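Local coordinates for periplasmic binding protein (Veillonella parvula, PDB 4OVK) that probably captures a solute outside the cytoplasmic membrane and hands it to an ABC transporter for import, at residues M201-G207 and M292-Q297; L236-D240 and Y276-A280; V268-G274 and I330-N336; L287-W291 and Y304-L310. One frame throughout, in Å; residues are numbered along the deposited sequence.

Contact 1 (M201-G207 and M292-Q297); sequences MITMTGG and MGQLIQ
T205 lies against the last turn of helix 285-296, its CB and CG2 over the bare backbone of G293 and its hydroxyl beside the end of I296. The side chains of T205 and I296 cross at about a right angle, with CD1 of I296 3.4 Å from OG1 of T205. With chi1 at 58°, T205 OG1 sits between the backbone N and the carbonyl carbon, from where it donates to O of M201 at 2.8 Å. The backbone N of T205 reaches the same carbonyl from the other face of its plane, so two donors of one residue grip it. In one of its two deposited conformers, M292 bends at chi3 to bring its CE 3.7 Å from CG1 of I202 and its SE beside CB of M201. Helix 197-204 then closes in a Schellman motif: G206, with positive phi, is the C-prime residue, and G207 N returns to I202 O at 2.9 Å.

The end of this turn is held by Q297. Its chain folds back at chi2 (-72°), and Q297 NE2 donates to G206 O at 2.8 Å with an N-H...O angle of 166°, the acceptor lying in the plane of the amide. On the way Q297 CG passes 3.5 Å from T205 O, a buried carbonyl with no partner in the model. A leucine in place of Q297 would probably leave G206 O without its donor and the Schellman turn less firmly tied to the neighbouring helix. The interface is thus largely apolar, crossed by one side-chain hydrogen bond, Q297 NE2 to G206 O.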
# COMPACT_ATOMS: atom_id res chain seq x y z
N MSE A 201 -9.02 -2.99 8.56
CA MSE A 201 -8.92 -1.52 8.57
C MSE A 201 -10.29 -0.91 8.82
O MSE A 201 -10.43 0.06 9.58
CB MSE A 201 -8.26 -0.98 7.29
CG MSE A 201 -6.74 -1.20 7.33
SE MSE A 201 -5.82 -0.15 5.93
CE MSE A 201 -6.69 -1.29 4.59
N ILE A 202 -11.32 -1.48 8.21
CA ILE A 202 -12.70 -1.02 8.46
C ILE A 202 -13.07 -1.15 9.95
O ILE A 202 -13.62 -0.22 10.57
CB ILE A 202 -13.71 -1.75 7.55
CG1 ILE A 202 -13.61 -1.21 6.11
CG2 ILE A 202 -15.15 -1.58 8.05
CD1 ILE A 202 -14.34 -2.03 5.07
N THR A 203 -12.73 -2.31 10.53
CA THR A 203 -13.03 -2.57 11.94
C THR A 203 -12.26 -1.60 12.84
O THR A 203 -12.84 -1.03 13.75
CB THR A 203 -12.70 -4.02 12.32
OG1 THR A 203 -13.56 -4.92 11.62
CG2 THR A 203 -12.87 -4.24 13.83
N MSE A 204 -10.97 -1.40 12.56
CA MSE A 204 -10.14 -0.57 13.42
C MSE A 204 -10.61 0.88 13.39
O MSE A 204 -10.41 1.60 14.36
CB MSE A 204 -8.67 -0.68 13.03
CG MSE A 204 -7.74 0.14 13.92
SE MSE A 204 -7.70 -0.52 15.79
CE MSE A 204 -6.75 -2.24 15.52
N THR A 205 -11.22 1.30 12.29
CA THR A 205 -11.69 2.69 12.17
C THR A 205 -13.18 2.86 12.47
O THR A 205 -13.77 3.91 12.19
CB THR A 205 -11.32 3.27 10.79
OG1 THR A 205 -11.89 2.47 9.75
CG2 THR A 205 -9.78 3.31 10.63
N GLY A 206 -13.79 1.84 13.08
CA GLY A 206 -15.14 1.96 13.63
C GLY A 206 -16.29 1.70 12.68
O GLY A 206 -17.41 2.19 12.89
N GLY A 207 -16.03 0.90 11.64
CA GLY A 207 -17.09 0.50 10.72
C GLY A 207 -17.47 -0.95 10.91
O GLY A 207 -16.71 -1.74 11.52
N MSE A 292 -9.70 6.96 6.39
CA MSE A 292 -10.85 6.12 6.68
C MSE A 292 -11.52 6.52 7.96
O MSE A 292 -12.75 6.59 8.04
CB MSE A 292 -10.44 4.65 6.77
CG MSE A 292 -9.99 4.16 5.40
SE MSE A 292 -9.55 2.26 5.50
CE MSE A 292 -11.29 1.68 6.18
N GLY A 293 -10.72 6.79 8.99
CA GLY A 293 -11.26 7.22 10.29
C GLY A 293 -12.17 8.43 10.18
O GLY A 293 -13.26 8.49 10.78
N GLN A 294 -11.73 9.41 9.42
CA GLN A 294 -12.53 10.61 9.26
C GLN A 294 -13.77 10.43 8.37
O GLN A 294 -14.71 11.21 8.49
CB GLN A 294 -11.69 11.81 8.84
CG GLN A 294 -10.86 12.28 10.02
CD GLN A 294 -10.12 13.57 9.78
OE1 GLN A 294 -9.78 13.92 8.65
NE2 GLN A 294 -9.83 14.28 10.88
N LEU A 295 -13.77 9.43 7.50
CA LEU A 295 -14.98 9.07 6.76
C LEU A 295 -15.97 8.36 7.66
O LEU A 295 -17.15 8.64 7.63
CB LEU A 295 -14.68 8.16 5.57
CG LEU A 295 -13.94 8.75 4.37
CD1 LEU A 295 -13.76 7.66 3.32
CD2 LEU A 295 -14.69 9.95 3.83
N ILE A 296 -15.48 7.42 8.47
CA ILE A 296 -16.36 6.48 9.16
C ILE A 296 -16.82 6.99 10.54
O ILE A 296 -18.02 6.94 10.85
CB ILE A 296 -15.69 5.09 9.25
CG1 ILE A 296 -15.40 4.58 7.82
CG2 ILE A 296 -16.57 4.13 10.03
CD1 ILE A 296 -14.53 3.34 7.74
N GLN A 297 -15.88 7.50 11.34
CA GLN A 297 -16.17 8.03 12.67
C GLN A 297 -15.52 9.39 12.88
O GLN A 297 -14.62 9.53 13.70
CB GLN A 297 -15.67 7.08 13.76
CG GLN A 297 -16.32 5.70 13.75
CD GLN A 297 -17.76 5.69 14.21
OE1 GLN A 297 -18.32 6.70 14.67
NE2 GLN A 297 -18.37 4.52 14.12

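Contact 2 (L236-D240 and Y276-A280); sequences LSNFD and YRWDA
The guanidinium of R277 lies over one face of the F239 ring in a cation-pi contact, R277 CZ standing 4.0 Å from the ring centroid. The two planes are tilted 36° apart, so the stack is not flat, and NH1 of R277 comes closest, 3.2 Å from CE2 of F239. R277 reaches the ring because its chain runs extended from CG to NE. On the opposite face of the guanidinium sits the hydroxyl of Y276.

Beside this pair, OD2 of D279 accepts the backbone N-H of N238 at 3.1 Å; the donor comes from the syn side but well out of the carboxylate plane. The other oxygen, OD1, is engaged by Y183 OH, so both ends of the carboxylate have partners. Both segments are loops that follow strands of one parallel sheet, 233-236 and 268-270, at the carboxyl edge where binding proteins with two such lobes commonly place their cleft.

Further out, an ST turn shapes the first loop: OG of S237 accepts from F239 N at 3.0 Å and is also bonded to Q185 O. The turn sets the backbone of F239, whose ring end comes up to R277. W218 meets the phenylalanine ring edge-to-face, and K270 NZ bonds to S237 O and D240 O, tying the same loop to the adjacent strand.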
# COMPACT_ATOMS: atom_id res chain seq x y z
N LEU A 236 -14.10 2.57 -3.04
CA LEU A 236 -13.72 1.97 -4.32
C LEU A 236 -12.21 1.82 -4.35
O LEU A 236 -11.49 2.77 -4.07
CB LEU A 236 -14.16 2.86 -5.49
CG LEU A 236 -15.64 3.27 -5.55
CD1 LEU A 236 -15.87 4.28 -6.65
CD2 LEU A 236 -16.54 2.06 -5.74
N SER A 237 -11.72 0.64 -4.73
CA SER A 237 -10.29 0.40 -4.75
C SER A 237 -9.59 1.04 -5.96
O SER A 237 -10.24 1.50 -6.90
CB SER A 237 -10.02 -1.10 -4.73
OG SER A 237 -9.88 -1.60 -6.04
N ASN A 238 -8.25 1.04 -5.92
CA ASN A 238 -7.41 1.48 -7.05
C ASN A 238 -6.93 0.35 -7.95
O ASN A 238 -6.07 0.55 -8.82
CB ASN A 238 -6.20 2.28 -6.54
CG ASN A 238 -6.59 3.65 -6.02
OD1 ASN A 238 -6.69 3.86 -4.83
ND2 ASN A 238 -6.84 4.57 -6.93
N PHE A 239 -7.50 -0.84 -7.77
CA PHE A 239 -7.22 -1.96 -8.69
C PHE A 239 -7.91 -1.80 -10.05
O PHE A 239 -7.63 -2.54 -10.99
CB PHE A 239 -7.67 -3.29 -8.08
CG PHE A 239 -6.76 -3.81 -7.01
CD1 PHE A 239 -6.94 -3.44 -5.68
CD2 PHE A 239 -5.74 -4.71 -7.32
CE1 PHE A 239 -6.10 -3.94 -4.69
CE2 PHE A 239 -4.91 -5.21 -6.33
CZ PHE A 239 -5.09 -4.83 -5.02
N ASP A 240 -8.80 -0.82 -10.15
CA ASP A 240 -9.73 -0.69 -11.25
C ASP A 240 -10.01 0.79 -11.47
O ASP A 240 -9.85 1.59 -10.55
CB ASP A 240 -11.03 -1.41 -10.86
CG ASP A 240 -12.00 -1.51 -11.99
OD1 ASP A 240 -11.89 -2.46 -12.78
OD2 ASP A 240 -12.88 -0.62 -12.09
N TYR A 276 2.18 4.53 -3.60
CA TYR A 276 1.69 3.22 -4.03
C TYR A 276 0.23 3.22 -3.59
O TYR A 276 -0.20 4.10 -2.82
CB TYR A 276 2.50 2.09 -3.35
CG TYR A 276 2.25 0.73 -3.98
CD1 TYR A 276 2.73 0.43 -5.25
CD2 TYR A 276 1.52 -0.24 -3.32
CE1 TYR A 276 2.47 -0.79 -5.84
CE2 TYR A 276 1.28 -1.48 -3.90
CZ TYR A 276 1.75 -1.74 -5.16
OH TYR A 276 1.50 -2.96 -5.73
N ARG A 277 -0.57 2.29 -4.10
CA ARG A 277 -1.96 2.29 -3.66
C ARG A 277 -2.05 1.97 -2.16
O ARG A 277 -1.19 1.29 -1.59
CB ARG A 277 -2.85 1.41 -4.52
CG ARG A 277 -2.55 -0.05 -4.45
CD ARG A 277 -3.26 -0.81 -5.56
NE ARG A 277 -2.78 -2.18 -5.55
CZ ARG A 277 -2.30 -2.86 -6.59
NH1 ARG A 277 -1.89 -4.10 -6.41
NH2 ARG A 277 -2.24 -2.32 -7.81
N TRP A 278 -3.07 2.53 -1.54
CA TRP A 278 -3.25 2.44 -0.11
C TRP A 278 -4.19 1.30 0.28
O TRP A 278 -4.50 1.14 1.46
CB TRP A 278 -3.79 3.78 0.41
CG TRP A 278 -2.78 4.88 0.45
CD1 TRP A 278 -1.49 4.85 -0.03
CD2 TRP A 278 -2.97 6.20 0.99
NE1 TRP A 278 -0.88 6.07 0.19
CE2 TRP A 278 -1.77 6.91 0.82
CE3 TRP A 278 -4.05 6.85 1.62
CZ2 TRP A 278 -1.61 8.23 1.24
CZ3 TRP A 278 -3.89 8.17 2.04
CH2 TRP A 278 -2.68 8.84 1.85
N ASP A 279 -4.58 0.49 -0.71
CA ASP A 279 -5.55 -0.60 -0.57
C ASP A 279 -5.02 -1.80 0.19
O ASP A 279 -5.81 -2.64 0.61
CB ASP A 279 -6.02 -1.08 -1.96
CG ASP A 279 -6.67 0.03 -2.80
OD1 ASP A 279 -7.77 0.52 -2.46
OD2 ASP A 279 -6.08 0.41 -3.82
N ALA A 280 -3.69 -1.90 0.32
CA ALA A 280 -3.04 -2.96 1.09
C ALA A 280 -1.82 -2.39 1.84
O ALA A 280 -1.43 -1.25 1.60
CB ALA A 280 -2.62 -4.10 0.16

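Contact 3 (V268-G274 and I330-N336); sequences VYKAPMG and ILNISIN
The side-chain amide of N336 reads both backbone groups of K270. N336 OD1 accepts from K270 N at 2.8 Å, while N336 ND2 donates to K270 O at 3.0 Å and almost straight, 173° at the hydrogen. Two bonds to one residue fix the rotation of the amide, which presents to the strand the donor and acceptor that a further strand would offer. K270 O is gripped a second time: ND2 of N332 approaches at 3.2 Å from above the carbonyl plane, on the face away from N336 ND2. N332, with positive phi (54°), belongs to a Schellman motif just after helix 324-331, and its side chain points to the strand. Two residues back, I330 O accepts from M273 N at 3.1 Å, in the plane of the carbonyl.

Outside these bonds the contacts are mostly van der Waals. P272 CB rests 4.0 Å from CD2 of L331, I330 CG2 lies near M273 O, and N336 CB meets the edge of the Y269 ring. The long chain of K270 heads away, its ammonium bonding S237 O.

Strand 268-270 is the outermost of a four-stranded parallel sheet in an alpha/beta lobe, consistent with the chelatase-clan periplasmic binding proteins, and here two asparagines, N332 and N336, finish its edge in place of another strand.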
# COMPACT_ATOMS: atom_id res chain seq x y z
N VAL A 268 -20.05 7.37 -1.62
CA VAL A 268 -19.20 6.48 -2.43
C VAL A 268 -17.90 7.20 -2.70
O VAL A 268 -17.88 8.29 -3.31
CB VAL A 268 -19.84 6.12 -3.79
CG1 VAL A 268 -18.98 5.12 -4.55
CG2 VAL A 268 -21.25 5.58 -3.61
N TYR A 269 -16.80 6.61 -2.24
CA TYR A 269 -15.51 7.28 -2.23
C TYR A 269 -14.42 6.43 -2.88
O TYR A 269 -14.27 5.26 -2.53
CB TYR A 269 -15.08 7.53 -0.80
CG TYR A 269 -16.08 8.33 0.02
CD1 TYR A 269 -16.23 9.69 -0.19
CD2 TYR A 269 -16.86 7.72 1.00
CE1 TYR A 269 -17.14 10.43 0.58
CE2 TYR A 269 -17.75 8.44 1.76
CZ TYR A 269 -17.89 9.80 1.55
OH TYR A 269 -18.79 10.52 2.32
N LYS A 270 -13.66 7.04 -3.78
CA LYS A 270 -12.44 6.41 -4.31
C LYS A 270 -11.28 6.46 -3.32
O LYS A 270 -10.90 7.54 -2.82
CB LYS A 270 -12.04 7.09 -5.62
CG LYS A 270 -10.85 6.48 -6.36
CD LYS A 270 -11.21 5.16 -7.01
CE LYS A 270 -10.29 4.85 -8.17
NZ LYS A 270 -10.54 3.51 -8.74
N ALA A 271 -10.69 5.31 -3.03
CA ALA A 271 -9.57 5.27 -2.10
C ALA A 271 -8.41 6.12 -2.60
O ALA A 271 -8.11 6.13 -3.80
CB ALA A 271 -9.08 3.84 -1.90
N PRO A 272 -7.74 6.83 -1.70
CA PRO A 272 -6.55 7.58 -2.10
C PRO A 272 -5.39 6.68 -2.56
O PRO A 272 -5.37 5.46 -2.28
CB PRO A 272 -6.14 8.32 -0.84
CG PRO A 272 -7.33 8.29 0.03
CD PRO A 272 -8.02 7.01 -0.27
N MSE A 273 -4.45 7.30 -3.25
CA MSE A 273 -3.21 6.66 -3.63
C MSE A 273 -2.09 7.66 -3.56
O MSE A 273 -2.15 8.70 -4.19
CB MSE A 273 -3.36 6.09 -5.03
CG MSE A 273 -2.01 5.66 -5.58
SE MSE A 273 -2.35 4.50 -7.10
CE MSE A 273 -2.27 5.95 -8.42
N GLY A 274 -1.06 7.33 -2.78
CA GLY A 274 0.13 8.14 -2.66
C GLY A 274 1.20 7.52 -3.53
O GLY A 274 1.01 7.40 -4.74
N ILE A 330 -3.84 13.02 -4.80
CA ILE A 330 -3.58 11.90 -3.89
C ILE A 330 -4.85 11.48 -3.13
O ILE A 330 -5.17 10.30 -3.06
CB ILE A 330 -2.47 12.24 -2.88
CG1 ILE A 330 -1.13 12.34 -3.63
CG2 ILE A 330 -2.43 11.24 -1.74
CD1 ILE A 330 0.00 12.93 -2.81
N LEU A 331 -5.58 12.46 -2.60
CA LEU A 331 -6.71 12.17 -1.73
C LEU A 331 -8.06 12.15 -2.47
O LEU A 331 -9.09 11.94 -1.83
CB LEU A 331 -6.76 13.19 -0.59
CG LEU A 331 -5.59 13.20 0.41
CD1 LEU A 331 -5.78 14.26 1.48
CD2 LEU A 331 -5.46 11.81 1.04
N ASN A 332 -8.06 12.32 -3.79
CA ASN A 332 -9.29 12.30 -4.60
C ASN A 332 -10.33 13.29 -4.07
O ASN A 332 -11.52 12.97 -3.98
CB ASN A 332 -9.86 10.87 -4.62
CG ASN A 332 -8.99 9.91 -5.41
OD1 ASN A 332 -8.50 10.25 -6.47
ND2 ASN A 332 -8.80 8.70 -4.90
N ILE A 333 -9.88 14.50 -3.72
CA ILE A 333 -10.75 15.49 -3.07
C ILE A 333 -11.88 15.93 -4.00
O ILE A 333 -13.04 15.92 -3.60
CB ILE A 333 -9.93 16.66 -2.50
CG1 ILE A 333 -9.12 16.15 -1.29
CG2 ILE A 333 -10.83 17.85 -2.13
CD1 ILE A 333 -8.14 17.15 -0.71
N SER A 334 -11.53 16.27 -5.24
CA SER A 334 -12.54 16.66 -6.23
C SER A 334 -13.39 15.47 -6.66
O SER A 334 -14.63 15.59 -6.76
CB SER A 334 -11.89 17.28 -7.48
OG SER A 334 -11.29 18.53 -7.16
N ILE A 335 -12.73 14.35 -6.92
CA ILE A 335 -13.40 13.12 -7.34
C ILE A 335 -14.44 12.67 -6.31
O ILE A 335 -15.56 12.29 -6.68
CB ILE A 335 -12.35 12.00 -7.63
CG1 ILE A 335 -11.65 12.29 -8.97
CG2 ILE A 335 -12.99 10.61 -7.66
CD1 ILE A 335 -10.44 11.41 -9.26
N ASN A 336 -14.08 12.75 -5.04
CA ASN A 336 -14.95 12.30 -3.95
C ASN A 336 -15.86 13.37 -3.35
O ASN A 336 -16.69 13.05 -2.51
CB ASN A 336 -14.09 11.73 -2.82
CG ASN A 336 -13.45 10.42 -3.19
OD1 ASN A 336 -13.83 9.78 -4.17
ND2 ASN A 336 -12.47 10.01 -2.40
O HOH W 1 -18.87 10.83 -3.55

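Contact 4 (L287-W291 and Y304-L310); sequences LMMKW and YILRDDL
The carbonyl O of K290 accepts the hydroxyl proton of Y304 at 2.6 Å from Y304 OH, in the carbonyl plane and on a lone pair. The same lysine then runs its side chain across the tyrosine: CG of K290 hangs over one face of the ring in a CH-pi contact, 3.9 Å from the centroid, while the chain stays extended to its end. There K290 NZ forms a salt bridge with OD2 of D309 at 2.7 Å, meeting the carboxylate from above its plane, and also bonds a triethylene glycol that probably came from the crystallisation liquor. Replacing Y304 by an alanine would probably leave K290 O without this donor and the lysine's methylenes without a surface to lie on.

Next to these polar groups, leucines pack between the two helices. L306, with CG anti to its N (chi1 178°), puts CD2 3.7 Å from CB of W291 and in the plane at the edge of that indole; CD1 of L287 meets CD1 of L310 at 3.8 Å.

The segments 287-291 and 306-310 run antiparallel, 174° between directions, with axes 10.4 Å apart. Helix 324-331 adjoins L306 and L310 through L331 and I330, F167 of helix 150-170 touches K290, and P272, just beyond strand 268-270, packs on W291.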
# COMPACT_ATOMS: atom_id res chain seq x y z
N LEU A 287 -1.55 6.94 6.93
CA LEU A 287 -2.32 8.02 6.29
C LEU A 287 -3.66 7.51 5.76
O LEU A 287 -4.70 8.18 5.86
CB LEU A 287 -1.50 8.68 5.18
CG LEU A 287 -0.21 9.34 5.69
CD1 LEU A 287 0.73 9.62 4.55
CD2 LEU A 287 -0.49 10.63 6.49
N MSE A 288 -3.66 6.29 5.23
CA MSE A 288 -4.90 5.64 4.81
C MSE A 288 -5.83 5.44 5.99
O MSE A 288 -7.03 5.67 5.87
CB MSE A 288 -4.57 4.31 4.16
CG MSE A 288 -5.82 3.49 3.84
SE MSE A 288 -7.07 4.43 2.65
CE MSE A 288 -7.83 2.84 1.79
N MSE A 289 -5.29 5.04 7.14
CA MSE A 289 -6.11 4.83 8.34
C MSE A 289 -6.75 6.13 8.79
O MSE A 289 -7.93 6.18 9.18
CB MSE A 289 -5.25 4.24 9.45
CG MSE A 289 -4.77 2.87 9.07
SE MSE A 289 -6.19 1.57 9.41
CE MSE A 289 -4.93 0.42 10.41
N LYS A 290 -5.99 7.21 8.68
CA LYS A 290 -6.50 8.53 9.02
C LYS A 290 -7.62 9.00 8.09
O LYS A 290 -8.61 9.56 8.57
CB LYS A 290 -5.37 9.54 9.10
CG LYS A 290 -4.63 9.41 10.42
CD LYS A 290 -3.47 10.37 10.57
CE LYS A 290 -3.10 10.45 12.05
NZ LYS A 290 -1.98 11.38 12.35
N TRP A 291 -7.49 8.74 6.80
CA TRP A 291 -8.53 9.04 5.83
C TRP A 291 -9.82 8.27 6.17
O TRP A 291 -10.89 8.87 6.26
CB TRP A 291 -8.05 8.73 4.41
CG TRP A 291 -9.00 9.03 3.33
CD1 TRP A 291 -9.28 10.25 2.79
CD2 TRP A 291 -9.81 8.08 2.62
NE1 TRP A 291 -10.23 10.13 1.80
CE2 TRP A 291 -10.55 8.80 1.67
CE3 TRP A 291 -9.97 6.69 2.70
CZ2 TRP A 291 -11.45 8.17 0.81
CZ3 TRP A 291 -10.86 6.08 1.85
CH2 TRP A 291 -11.57 6.81 0.90
N TYR A 304 -6.78 15.43 14.39
CA TYR A 304 -5.74 15.58 13.38
C TYR A 304 -6.31 16.18 12.10
O TYR A 304 -7.53 16.12 11.86
CB TYR A 304 -5.05 14.25 13.06
CG TYR A 304 -5.96 13.18 12.54
CD1 TYR A 304 -6.29 13.09 11.19
CD2 TYR A 304 -6.50 12.22 13.40
CE1 TYR A 304 -7.13 12.10 10.71
CE2 TYR A 304 -7.33 11.22 12.93
CZ TYR A 304 -7.65 11.16 11.58
OH TYR A 304 -8.47 10.16 11.12
N ILE A 305 -5.43 16.78 11.31
CA ILE A 305 -5.77 17.29 9.99
C ILE A 305 -4.96 16.49 8.98
O ILE A 305 -3.73 16.59 8.93
CB ILE A 305 -5.44 18.79 9.87
CG1 ILE A 305 -6.20 19.60 10.94
CG2 ILE A 305 -5.76 19.30 8.48
CD1 ILE A 305 -5.72 21.02 11.06
N LEU A 306 -5.66 15.69 8.18
CA LEU A 306 -5.03 14.72 7.29
C LEU A 306 -4.08 15.41 6.31
O LEU A 306 -2.97 14.93 6.09
CB LEU A 306 -6.09 13.93 6.54
CG LEU A 306 -5.55 12.91 5.52
CD1 LEU A 306 -4.57 11.94 6.17
CD2 LEU A 306 -6.70 12.17 4.85
N ARG A 307 -4.51 16.53 5.73
CA ARG A 307 -3.68 17.27 4.77
C ARG A 307 -2.33 17.66 5.38
O ARG A 307 -1.30 17.58 4.71
CB ARG A 307 -4.46 18.50 4.29
CG ARG A 307 -3.66 19.63 3.69
CD ARG A 307 -4.57 20.77 3.24
NE ARG A 307 -5.68 20.30 2.41
CZ ARG A 307 -5.71 20.34 1.07
NH1 ARG A 307 -4.71 20.86 0.37
NH2 ARG A 307 -6.77 19.88 0.43
N ASP A 308 -2.34 18.12 6.63
CA ASP A 308 -1.11 18.50 7.32
C ASP A 308 -0.22 17.29 7.56
O ASP A 308 0.99 17.37 7.41
CB ASP A 308 -1.40 19.19 8.66
CG ASP A 308 -2.12 20.51 8.50
OD1 ASP A 308 -2.13 21.06 7.39
OD2 ASP A 308 -2.67 21.01 9.51
N ASP A 309 -0.82 16.18 7.97
CA ASP A 309 -0.06 14.98 8.27
C ASP A 309 0.55 14.42 6.98
O ASP A 309 1.68 13.93 6.99
CB ASP A 309 -0.93 13.92 8.93
CG ASP A 309 -1.44 14.34 10.29
OD1 ASP A 309 -0.99 15.38 10.86
OD2 ASP A 309 -2.33 13.62 10.81
N LEU A 310 -0.20 14.49 5.87
CA LEU A 310 0.32 14.07 4.56
C LEU A 310 1.51 14.95 4.16
O LEU A 310 2.55 14.43 3.77
CB LEU A 310 -0.81 14.14 3.53
CG LEU A 310 -0.50 13.78 2.09
CD1 LEU A 310 -0.10 12.31 1.98
CD2 LEU A 310 -1.66 14.08 1.17

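Overall arrangement
Helix 285-296 is the common element: contact 4 uses its middle and contact 1 its end, their centres about 13 Å apart, and Q294 NE2 probably bonds Y304 O between them. Contact 3 faces the same helix, with W291 CZ2 3.7 Å from K270 O. It adjoins contact 2, about 10 Å away between centres, through the probable bond of L236 N to Y269 O, 2.7 Å, between neighbouring strands. W278 of contact 2 packs against L287 and M288 of contact 4. Contact 2, its centre about 7 Å from the centre of the chain, is the most central and probably borders the solute cleft, whereas contacts 1, 3 and 4, centred about 15 to 17 Å from the chain's centre, build the lobe behind it.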